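Local structure of collagen alpha-1(XX) chain (Homo sapiens, 5KF4) at residues Pro12-Val18 with Leu29-Ala34; His37-Ile43 with Glu55-Pro61; Arg73-Ser79 with Leu92-Thr98. The protein is probably a structural or adhesive component of the extracellular matrix, represented here by its second fibronectin type III domain. All blocks are in the same frame, centred on the assembly; numbering follows the deposited sequence.

Interaction 1. Residues Pro12-Val18 with Leu29-Ala34; sequences PAPTSLV and LSWTPA
Pro12 opens the contact by setting its CB against the methyl of Ala34, 3.9 Å from Ala34 CB, while the carbonyl O of Ala13 lies beside the same methyl. At Pro14 the ring meets Trp31 obliquely, Pro14 CB coming within 3.3 Å of Trp31 CD1 at the pyrrole end of the indole. Thr15 then forms an antiparallel hydrogen-bonded pair with Thr32. Thr32 O receives both Thr15 N and, at 3.3 Å, Thr15 OG1, the two donors reaching it from opposite faces of its carbonyl plane. A chi1 of 54° turns Thr15 OG1 toward the neighbouring strand, within reach of this oxygen. Ser16 has a left-handed backbone conformation and takes part in a short hydroxyl relay: Thr32 OG1 donates to Ser16 OG over 2.7 Å, and Ser16 OG donates to Thr15 O from above the carbonyl plane. Leu17 swings its CG anti to its backbone N (chi1 -177°), which brings Leu17 CD1 to 3.6 Å from Leu29 CD1; Leu92 and Val80 of the opposing sheet pack on it too. Shortened to an alanine here, the side chain would lose its whole isobutyl end, and a gap beside Leu29 and Leu92 is likely to result. Val18 closes the pairing opposite Ser30, their CB atoms 3.8 Å apart. Between the Thr15-Thr32 and Val18-Ser30 pairs, Ser16 and Leu17 stand against Trp31 alone. This is a beta bulge in the antiparallel A-B hairpin of a fibronectin type III sandwich, with Trp31 as the core tryptophan familiar from strand B of this family.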
loop_
_atom_site.group_PDB
_atom_site.type_symbol
_atom_site.label_atom_id
_atom_site.label_comp_id
_atom_site.label_asym_id
_atom_site.label_seq_id
_atom_site.Cartn_x
_atom_site.Cartn_y
_atom_site.Cartn_z
ATOM N N PRO A 12 -8.158 -6.652 -12.029
ATOM C CA PRO A 12 -6.749 -7.047 -12.003
ATOM C C PRO A 12 -6.029 -6.343 -10.858
ATOM O O PRO A 12 -6.132 -5.124 -10.688
ATOM C CB PRO A 12 -6.225 -6.595 -13.369
ATOM C CG PRO A 12 -7.446 -6.405 -14.218
ATOM C CD PRO A 12 -8.525 -5.970 -13.281
ATOM N N ALA A 13 -5.299 -7.132 -10.083
ATOM C CA ALA A 13 -4.583 -6.645 -8.914
ATOM C C ALA A 13 -3.096 -6.903 -9.048
ATOM O O ALA A 13 -2.691 -7.845 -9.723
ATOM C CB ALA A 13 -5.125 -7.297 -7.650
ATOM N N PRO A 14 -2.269 -6.071 -8.408
ATOM C CA PRO A 14 -0.874 -6.497 -8.419
ATOM C C PRO A 14 -0.704 -7.694 -7.485
ATOM O O PRO A 14 -1.601 -7.991 -6.698
ATOM C CB PRO A 14 -0.122 -5.271 -7.906
ATOM C CG PRO A 14 -1.119 -4.498 -7.114
ATOM C CD PRO A 14 -2.479 -4.819 -7.662
ATOM N N THR A 15 0.419 -8.390 -7.597
ATOM C CA THR A 15 0.675 -9.559 -6.769
ATOM C C THR A 15 2.021 -9.454 -6.070
ATOM O O THR A 15 2.820 -8.564 -6.377
ATOM C CB THR A 15 0.636 -10.862 -7.594
ATOM O OG1 THR A 15 1.542 -10.760 -8.699
ATOM C CG2 THR A 15 -0.773 -11.129 -8.114
ATOM N N SER A 16 2.240 -10.350 -5.109
ATOM C CA SER A 16 3.549 -10.546 -4.484
ATOM C C SER A 16 4.095 -9.276 -3.839
ATOM O O SER A 16 5.074 -8.700 -4.317
ATOM C CB SER A 16 4.554 -11.088 -5.510
ATOM O OG SER A 16 5.092 -10.062 -6.321
ATOM N N LEU A 17 3.465 -8.849 -2.748
ATOM C CA LEU A 17 3.905 -7.654 -2.037
ATOM C C LEU A 17 5.198 -7.909 -1.263
ATOM O O LEU A 17 5.293 -8.862 -0.492
ATOM C CB LEU A 17 2.814 -7.174 -1.079
ATOM C CG LEU A 17 3.124 -5.886 -0.314
ATOM C CD1 LEU A 17 2.997 -4.707 -1.264
ATOM C CD2 LEU A 17 2.222 -5.715 0.889
ATOM N N VAL A 18 6.188 -7.047 -1.466
ATOM C CA VAL A 18 7.474 -7.172 -0.786
ATOM C C VAL A 18 7.798 -5.909 0.018
ATOM O O VAL A 18 7.975 -4.831 -0.546
ATOM C CB VAL A 18 8.621 -7.449 -1.785
ATOM C CG1 VAL A 18 9.928 -7.665 -1.052
ATOM C CG2 VAL A 18 8.290 -8.654 -2.655
ATOM N N LEU A 29 8.028 -0.552 -0.407
ATOM C CA LEU A 29 6.916 -1.383 -0.816
ATOM C C LEU A 29 7.161 -1.843 -2.236
ATOM O O LEU A 29 7.561 -1.052 -3.089
ATOM C CB LEU A 29 5.610 -0.604 -0.714
ATOM C CG LEU A 29 4.354 -1.397 -0.388
ATOM C CD1 LEU A 29 4.582 -2.242 0.856
ATOM C CD2 LEU A 29 3.213 -0.426 -0.190
ATOM N N SER A 30 6.932 -3.124 -2.489
ATOM C CA SER A 30 7.133 -3.663 -3.823
ATOM C C SER A 30 6.056 -4.685 -4.152
ATOM O O SER A 30 5.640 -5.458 -3.295
ATOM C CB SER A 30 8.525 -4.289 -3.937
ATOM O OG SER A 30 9.505 -3.301 -4.211
ATOM N N TRP A 31 5.644 -4.714 -5.411
ATOM C CA TRP A 31 4.567 -5.590 -5.836
ATOM C C TRP A 31 4.737 -5.987 -7.298
ATOM O O TRP A 31 5.453 -5.320 -8.035
ATOM C CB TRP A 31 3.222 -4.887 -5.610
ATOM C CG TRP A 31 3.096 -3.569 -6.346
ATOM C CD1 TRP A 31 2.590 -3.367 -7.601
ATOM C CD2 TRP A 31 3.502 -2.277 -5.869
ATOM N NE1 TRP A 31 2.647 -2.033 -7.927
ATOM C CE2 TRP A 31 3.203 -1.343 -6.882
ATOM C CE3 TRP A 31 4.084 -1.821 -4.680
ATOM C CZ2 TRP A 31 3.469 0.019 -6.743
ATOM C CZ3 TRP A 31 4.348 -0.467 -4.547
ATOM C CH2 TRP A 31 4.040 0.436 -5.571
ATOM N N THR A 32 4.119 -7.088 -7.714
ATOM C CA THR A 32 4.155 -7.454 -9.126
ATOM C C THR A 32 2.857 -7.046 -9.821
ATOM O O THR A 32 1.803 -7.621 -9.559
ATOM C CB THR A 32 4.402 -8.963 -9.322
ATOM O OG1 THR A 32 5.689 -9.306 -8.790
ATOM C CG2 THR A 32 4.371 -9.321 -10.800
ATOM N N PRO A 33 2.942 -6.059 -10.725
ATOM C CA PRO A 33 1.773 -5.488 -11.399
ATOM C C PRO A 33 1.134 -6.451 -12.387
ATOM O O PRO A 33 1.829 -7.280 -12.976
ATOM C CB PRO A 33 2.342 -4.270 -12.131
ATOM C CG PRO A 33 3.781 -4.576 -12.340
ATOM C CD PRO A 33 4.205 -5.633 -11.353
ATOM N N ALA A 34 -0.177 -6.338 -12.563
ATOM C CA ALA A 34 -0.873 -7.075 -13.606
ATOM C C ALA A 34 -0.461 -6.525 -14.976
ATOM O O ALA A 34 -0.032 -5.371 -15.072
ATOM C CB ALA A 34 -2.377 -6.984 -13.405
#

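Interaction 2. Residues His37-Ile43 with Glu55-Pro61; sequences HPLKYLI and EVVVEGP
Tyr41 and Val58 form an antiparallel hydrogen-bonded pair in which Val58 N donates to Tyr41 O over 2.7 Å and Val58 CG2 lies against Tyr41 CB. Two residues further on, Ile43 and Val56 are bonded in both directions. On the same face, Ile43 CD1 reaches back to within 3.6 Å of Val58 CG2. Leu42 takes the other face, its CD1 meeting Val57 CG2 at 3.6 Å and the side chain of Glu55.

The phenol ring of Tyr41 is held on several sides. Glu59 O and Gly60 O approach its edge near the ring plane, at 3.3 Å from Tyr41 CD2 and CE2 respectively; Pro38 CG sits 3.4 Å above one face, offset toward the rim, and Trp31 meets the ring edge-to-face. Gly60 CA comes as close as 3.0 Å to Pro38 O, in a nearly straight CA-H...O contact, where a side chain would collide with that oxygen. Farther out, a water 2.9 Å from His37 NE2 bonds weakly to Pro61 O. Leu39 and Lys40 both face Ile83 on strand 75-84, a classic beta bulge at the start of the C strand, whose hairpin with C' forms one edge of the four-stranded sheet of the fibronectin type III fold, C' outermost.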
loop_
_atom_site.group_PDB
_atom_site.type_symbol
_atom_site.label_atom_id
_atom_site.label_comp_id
_atom_site.label_asym_id
_atom_site.label_seq_id
_atom_site.Cartn_x
_atom_site.Cartn_y
_atom_site.Cartn_z
ATOM N N HIS A 37 -1.737 -2.223 -16.904
ATOM C CA HIS A 37 -1.316 -1.254 -15.909
ATOM C C HIS A 37 -2.468 -0.297 -15.617
ATOM O O HIS A 37 -3.160 0.147 -16.534
ATOM C CB HIS A 37 -0.075 -0.509 -16.393
ATOM C CG HIS A 37 1.165 -1.350 -16.375
ATOM N ND1 HIS A 37 1.137 -2.702 -16.116
ATOM C CD2 HIS A 37 2.464 -1.031 -16.586
ATOM C CE1 HIS A 37 2.369 -3.183 -16.168
ATOM N NE2 HIS A 37 3.190 -2.190 -16.450
ATOM N N PRO A 38 -2.671 0.034 -14.336
ATOM C CA PRO A 38 -3.793 0.907 -13.987
ATOM C C PRO A 38 -3.515 2.367 -14.287
ATOM O O PRO A 38 -2.467 2.697 -14.838
ATOM C CB PRO A 38 -3.953 0.670 -12.487
ATOM C CG PRO A 38 -2.573 0.372 -12.024
ATOM C CD PRO A 38 -1.951 -0.441 -13.138
ATOM N N LEU A 39 -4.485 3.226 -13.999
ATOM C CA LEU A 39 -4.256 4.652 -14.106
ATOM C C LEU A 39 -3.463 5.043 -12.871
ATOM O O LEU A 39 -2.520 5.828 -12.953
ATOM C CB LEU A 39 -5.563 5.439 -14.223
ATOM C CG LEU A 39 -6.152 5.515 -15.637
ATOM C CD1 LEU A 39 -6.786 4.193 -16.058
ATOM C CD2 LEU A 39 -7.147 6.657 -15.763
ATOM N N LYS A 40 -3.840 4.464 -11.730
ATOM C CA LYS A 40 -3.229 4.795 -10.442
ATOM C C LYS A 40 -3.196 3.615 -9.453
ATOM O O LYS A 40 -3.845 2.589 -9.663
ATOM C CB LYS A 40 -3.974 5.968 -9.783
ATOM C CG LYS A 40 -3.995 7.278 -10.566
ATOM C CD LYS A 40 -2.605 7.904 -10.619
ATOM C CE LYS A 40 -2.554 9.079 -11.585
ATOM N NZ LYS A 40 -1.223 9.749 -11.568
ATOM N N TYR A 41 -2.431 3.788 -8.372
ATOM C CA TYR A 41 -2.453 2.895 -7.206
ATOM C C TYR A 41 -2.716 3.672 -5.915
ATOM O O TYR A 41 -2.114 4.720 -5.692
ATOM C CB TYR A 41 -1.133 2.127 -7.049
ATOM C CG TYR A 41 -0.930 0.956 -7.980
ATOM C CD1 TYR A 41 -1.608 -0.240 -7.775
ATOM C CD2 TYR A 41 -0.030 1.026 -9.037
ATOM C CE1 TYR A 41 -1.423 -1.320 -8.609
ATOM C CE2 TYR A 41 0.164 -0.057 -9.879
ATOM C CZ TYR A 41 -0.535 -1.227 -9.660
ATOM O OH TYR A 41 -0.348 -2.308 -10.493
ATOM N N LEU A 42 -3.591 3.152 -5.055
ATOM C CA LEU A 42 -3.777 3.730 -3.723
ATOM C C LEU A 42 -3.006 2.948 -2.662
ATOM O O LEU A 42 -3.231 1.753 -2.472
ATOM C CB LEU A 42 -5.257 3.777 -3.340
ATOM C CG LEU A 42 -5.514 4.163 -1.876
ATOM C CD1 LEU A 42 -5.088 5.601 -1.585
ATOM C CD2 LEU A 42 -6.953 3.921 -1.456
ATOM N N ILE A 43 -2.129 3.646 -1.947
ATOM C CA ILE A 43 -1.335 3.057 -0.871
ATOM C C ILE A 43 -1.750 3.592 0.503
ATOM O O ILE A 43 -1.803 4.804 0.718
ATOM C CB ILE A 43 0.166 3.320 -1.088
ATOM C CG1 ILE A 43 0.630 2.658 -2.386
ATOM C CG2 ILE A 43 0.977 2.806 0.085
ATOM C CD1 ILE A 43 1.778 3.361 -3.050
ATOM N N GLU A 55 -2.252 8.040 3.482
ATOM C CA GLU A 55 -2.398 7.561 2.119
ATOM C C GLU A 55 -1.589 8.366 1.107
ATOM O O GLU A 55 -1.219 9.526 1.329
ATOM C CB GLU A 55 -3.872 7.568 1.696
ATOM C CG GLU A 55 -4.747 6.557 2.412
ATOM C CD GLU A 55 -6.218 6.733 2.089
ATOM O OE1 GLU A 55 -6.531 7.445 1.106
ATOM O OE2 GLU A 55 -7.060 6.139 2.796
ATOM N N VAL A 56 -1.328 7.717 -0.019
ATOM C CA VAL A 56 -0.727 8.370 -1.164
ATOM C C VAL A 56 -1.200 7.609 -2.388
ATOM O O VAL A 56 -1.344 6.388 -2.356
ATOM C CB VAL A 56 0.823 8.389 -1.087
ATOM C CG1 VAL A 56 1.387 6.977 -1.098
ATOM C CG2 VAL A 56 1.418 9.200 -2.229
ATOM N N VAL A 57 -1.507 8.327 -3.457
ATOM C CA VAL A 57 -1.878 7.646 -4.679
ATOM C C VAL A 57 -0.728 7.778 -5.673
ATOM O O VAL A 57 -0.178 8.865 -5.853
ATOM C CB VAL A 57 -3.191 8.211 -5.257
ATOM C CG1 VAL A 57 -3.424 7.711 -6.675
ATOM C CG2 VAL A 57 -4.356 7.821 -4.369
ATOM N N VAL A 58 -0.354 6.668 -6.302
ATOM C CA VAL A 58 0.740 6.679 -7.267
ATOM C C VAL A 58 0.241 6.170 -8.614
ATOM O O VAL A 58 -0.872 5.657 -8.711
ATOM C CB VAL A 58 1.932 5.830 -6.794
ATOM C CG1 VAL A 58 2.553 6.444 -5.548
ATOM C CG2 VAL A 58 1.497 4.398 -6.532
ATOM N N GLU A 59 1.090 6.238 -9.631
ATOM C CA GLU A 59 0.653 5.952 -10.995
ATOM C C GLU A 59 0.591 4.466 -11.314
ATOM O O GLU A 59 1.151 3.630 -10.608
ATOM C CB GLU A 59 1.574 6.628 -12.007
ATOM C CG GLU A 59 1.724 8.116 -11.813
ATOM C CD GLU A 59 2.856 8.441 -10.861
ATOM O OE1 GLU A 59 2.716 8.153 -9.653
ATOM O OE2 GLU A 59 3.891 8.966 -11.326
ATOM N N GLY A 60 -0.139 4.151 -12.375
ATOM C CA GLY A 60 -0.280 2.788 -12.849
ATOM C C GLY A 60 0.983 2.020 -13.210
ATOM O O GLY A 60 1.103 0.848 -12.864
ATOM N N PRO A 61 1.933 2.659 -13.922
ATOM C CA PRO A 61 3.116 1.863 -14.251
ATOM C C PRO A 61 4.143 1.854 -13.132
ATOM O O PRO A 61 5.276 1.422 -13.345
ATOM C CB PRO A 61 3.668 2.562 -15.494
ATOM C CG PRO A 61 3.186 3.981 -15.392
ATOM C CD PRO A 61 2.076 4.051 -14.383
HETATM O O HOH W 1 5.740 -0.838 -15.952
#

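Interaction 3. Residues Arg73-Ser79 with Leu92-Thr98; sequences RTEYLVS and LRGLVTT
Thr74 and Thr98 join the two strands through backbone and hydroxyl together, where strand 75-84 begins and strand 87-97 ends. Thr98 N donates to Thr74 O over 2.9 Å, and Thr74 N returns a bond to Thr98 OG1 at 3.2 Å with an N-H...O angle of 161°. The threonine hydroxyl thus stands in for a backbone acceptor just where the regular pairing ends. A chi1 of 57° folds Thr98 OG1 back between its own N and carbonyl carbon; the same oxygen also bonds Ala71 O, while Thr74 OG1 bonds Ser72 O.

Inward from this end, Tyr76 and Val96 exchange bonds in both directions, Tyr76 N lying 2.9 Å from Val96 O. Val78 and Gly94 repeat the pattern, again bonded both ways. These strands are F and G of the fibronectin type III fold, and the bond from Tyr76 OH to Ala71 N, just ahead of the strand, is consistent with the tyrosine corner of Greek-key beta sandwiches.

Side chains alternate between the two faces. On that of Tyr76, the ring touches the methyl of Thr98 obliquely, Tyr76 CE2 lying 4.1 Å from Thr98 CG2, and Val78 CG2 meets Val96 CG1 at a similar distance. Both valines also pack on Ile27 of the opposing sheet. The reverse face carries Leu77 CD1 against Leu95 CD2, 3.7 Å apart. Beside them the extended chain of Glu75 runs past Leu95, its OE2 coming 3.4 Å from Leu95 CD1, while its OE1 is held by Ser48 OG. Farther along, Ser79 OG lies over Arg93 CB at 3.7 Å, and the edge of the Arg93 guanidinium group faces Leu77 CD2.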
loop_
_atom_site.group_PDB
_atom_site.type_symbol
_atom_site.label_atom_id
_atom_site.label_comp_id
_atom_site.label_asym_id
_atom_site.label_seq_id
_atom_site.Cartn_x
_atom_site.Cartn_y
_atom_site.Cartn_z
ATOM N N ARG A 73 9.873 1.819 16.003
ATOM C CA ARG A 73 9.365 0.760 16.876
ATOM C C ARG A 73 7.862 0.584 16.734
ATOM O O ARG A 73 7.169 0.324 17.716
ATOM C CB ARG A 73 9.702 1.046 18.344
ATOM C CG ARG A 73 11.090 1.606 18.590
ATOM C CD ARG A 73 11.372 1.738 20.082
ATOM N NE ARG A 73 10.538 2.755 20.717
ATOM C CZ ARG A 73 10.806 4.059 20.714
ATOM N NH1 ARG A 73 11.895 4.514 20.113
ATOM N NH2 ARG A 73 9.981 4.909 21.318
ATOM N N THR A 74 7.358 0.727 15.514
ATOM C CA THR A 74 5.919 0.767 15.299
ATOM C C THR A 74 5.475 -0.233 14.241
ATOM O O THR A 74 6.116 -0.380 13.204
ATOM C CB THR A 74 5.461 2.180 14.882
ATOM O OG1 THR A 74 5.990 3.147 15.800
ATOM C CG2 THR A 74 3.941 2.271 14.865
ATOM N N GLU A 75 4.369 -0.916 14.513
ATOM C CA GLU A 75 3.793 -1.851 13.560
ATOM C C GLU A 75 2.801 -1.134 12.656
ATOM O O GLU A 75 1.908 -0.428 13.126
ATOM C CB GLU A 75 3.100 -3.006 14.280
ATOM C CG GLU A 75 2.538 -4.060 13.344
ATOM C CD GLU A 75 2.070 -5.304 14.071
ATOM O OE1 GLU A 75 1.495 -5.172 15.169
ATOM O OE2 GLU A 75 2.271 -6.414 13.538
ATOM N N TYR A 76 2.976 -1.308 11.351
ATOM C CA TYR A 76 2.072 -0.717 10.377
ATOM C C TYR A 76 1.341 -1.750 9.530
ATOM O O TYR A 76 1.923 -2.748 9.115
ATOM C CB TYR A 76 2.833 0.242 9.455
ATOM C CG TYR A 76 3.241 1.543 10.107
ATOM C CD1 TYR A 76 2.363 2.617 10.154
ATOM C CD2 TYR A 76 4.498 1.703 10.670
ATOM C CE1 TYR A 76 2.724 3.808 10.740
ATOM C CE2 TYR A 76 4.865 2.895 11.262
ATOM C CZ TYR A 76 3.974 3.942 11.294
ATOM O OH TYR A 76 4.329 5.133 11.881
ATOM N N LEU A 77 0.054 -1.505 9.294
ATOM C CA LEU A 77 -0.684 -2.230 8.271
ATOM C C LEU A 77 -0.528 -1.470 6.969
ATOM O O LEU A 77 -0.893 -0.302 6.884
ATOM C CB LEU A 77 -2.164 -2.375 8.630
ATOM C CG LEU A 77 -2.952 -3.299 7.696
ATOM C CD1 LEU A 77 -2.375 -4.712 7.709
ATOM C CD2 LEU A 77 -4.433 -3.313 8.053
ATOM N N VAL A 78 0.001 -2.132 5.950
ATOM C CA VAL A 78 0.309 -1.456 4.698
ATOM C C VAL A 78 -0.490 -2.057 3.548
ATOM O O VAL A 78 -0.440 -3.258 3.327
ATOM C CB VAL A 78 1.807 -1.543 4.378
ATOM C CG1 VAL A 78 2.100 -0.834 3.082
ATOM C CG2 VAL A 78 2.621 -0.935 5.509
ATOM N N SER A 79 -1.231 -1.224 2.824
ATOM C CA SER A 79 -2.113 -1.715 1.770
ATOM C C SER A 79 -1.825 -1.087 0.406
ATOM O O SER A 79 -1.448 0.083 0.313
ATOM C CB SER A 79 -3.572 -1.474 2.155
ATOM O OG SER A 79 -3.897 -2.143 3.361
ATOM N N LEU A 92 -3.108 -5.768 -1.992
ATOM C CA LEU A 92 -2.171 -6.523 -1.178
ATOM C C LEU A 92 -1.988 -5.838 0.160
ATOM O O LEU A 92 -2.094 -4.616 0.260
ATOM C CB LEU A 92 -0.814 -6.625 -1.885
ATOM C CG LEU A 92 -0.783 -7.094 -3.341
ATOM C CD1 LEU A 92 0.613 -6.951 -3.927
ATOM C CD2 LEU A 92 -1.234 -8.544 -3.424
ATOM N N ARG A 93 -1.691 -6.617 1.188
ATOM C CA ARG A 93 -1.363 -6.021 2.470
ATOM C C ARG A 93 -0.483 -6.901 3.346
ATOM O O ARG A 93 -0.380 -8.109 3.139
ATOM C CB ARG A 93 -2.642 -5.629 3.224
ATOM C CG ARG A 93 -3.547 -6.771 3.616
ATOM C CD ARG A 93 -4.686 -6.233 4.467
ATOM N NE ARG A 93 -5.960 -6.896 4.220
ATOM C CZ ARG A 93 -7.109 -6.516 4.772
ATOM N NH1 ARG A 93 -7.134 -5.485 5.609
ATOM N NH2 ARG A 93 -8.229 -7.171 4.496
ATOM N N GLY A 94 0.182 -6.263 4.301
ATOM C CA GLY A 94 1.054 -6.954 5.231
ATOM C C GLY A 94 1.439 -6.088 6.416
ATOM O O GLY A 94 1.263 -4.870 6.395
ATOM N N LEU A 95 1.968 -6.725 7.454
ATOM C CA LEU A 95 2.403 -6.017 8.649
ATOM C C LEU A 95 3.917 -5.904 8.667
ATOM O O LEU A 95 4.624 -6.886 8.430
ATOM C CB LEU A 95 1.923 -6.731 9.912
ATOM C CG LEU A 95 0.420 -6.810 10.174
ATOM C CD1 LEU A 95 0.150 -7.813 11.282
ATOM C CD2 LEU A 95 -0.139 -5.442 10.546
ATOM N N VAL A 96 4.414 -4.710 8.958
ATOM C CA VAL A 96 5.842 -4.513 9.153
ATOM C C VAL A 96 6.101 -3.581 10.334
ATOM O O VAL A 96 5.429 -2.565 10.496
ATOM C CB VAL A 96 6.513 -3.952 7.874
ATOM C CG1 VAL A 96 5.843 -2.661 7.426
ATOM C CG2 VAL A 96 8.004 -3.747 8.093
ATOM N N THR A 97 7.056 -3.954 11.178
ATOM C CA THR A 97 7.433 -3.127 12.317
ATOM C C THR A 97 8.742 -2.420 11.992
ATOM O O THR A 97 9.727 -3.066 11.639
ATOM C CB THR A 97 7.583 -3.952 13.616
ATOM O OG1 THR A 97 6.316 -4.514 13.977
ATOM C CG2 THR A 97 8.057 -3.070 14.758
ATOM N N THR A 98 8.745 -1.093 12.096
ATOM C CA THR A 98 9.941 -0.313 11.790
ATOM C C THR A 98 11.047 -0.575 12.815
ATOM O O THR A 98 10.778 -0.955 13.955
ATOM C CB THR A 98 9.642 1.215 11.734
ATOM O OG1 THR A 98 9.060 1.646 12.969
ATOM C CG2 THR A 98 8.685 1.538 10.602
#

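The three contacts are hairpins in series along the chain, A-B, C-C' and F-G, of one beta sandwich, with strand 64-67 between the second and third. Interaction 1 belongs to the three-stranded sheet; interactions 2 and 3 belong to the four-stranded one, where strands 40-47 and 75-84 are neighbours although the contact centres are about 19 Å apart, on opposite sides of the chain's centre. Interactions 1 and 2, with centres about 12 Å apart, meet across the sandwich where Pro14 CG lies 3.5 Å from Tyr41 CE1. Interactions 1 and 3 interlock at two places: Leu29 CD2 is 3.5 Å from Val78 CG1, and Leu17 CB is 3.6 Å from Leu92 CD1. Leu29 also reaches Ile43, so its side chain touches residues of all three contacts.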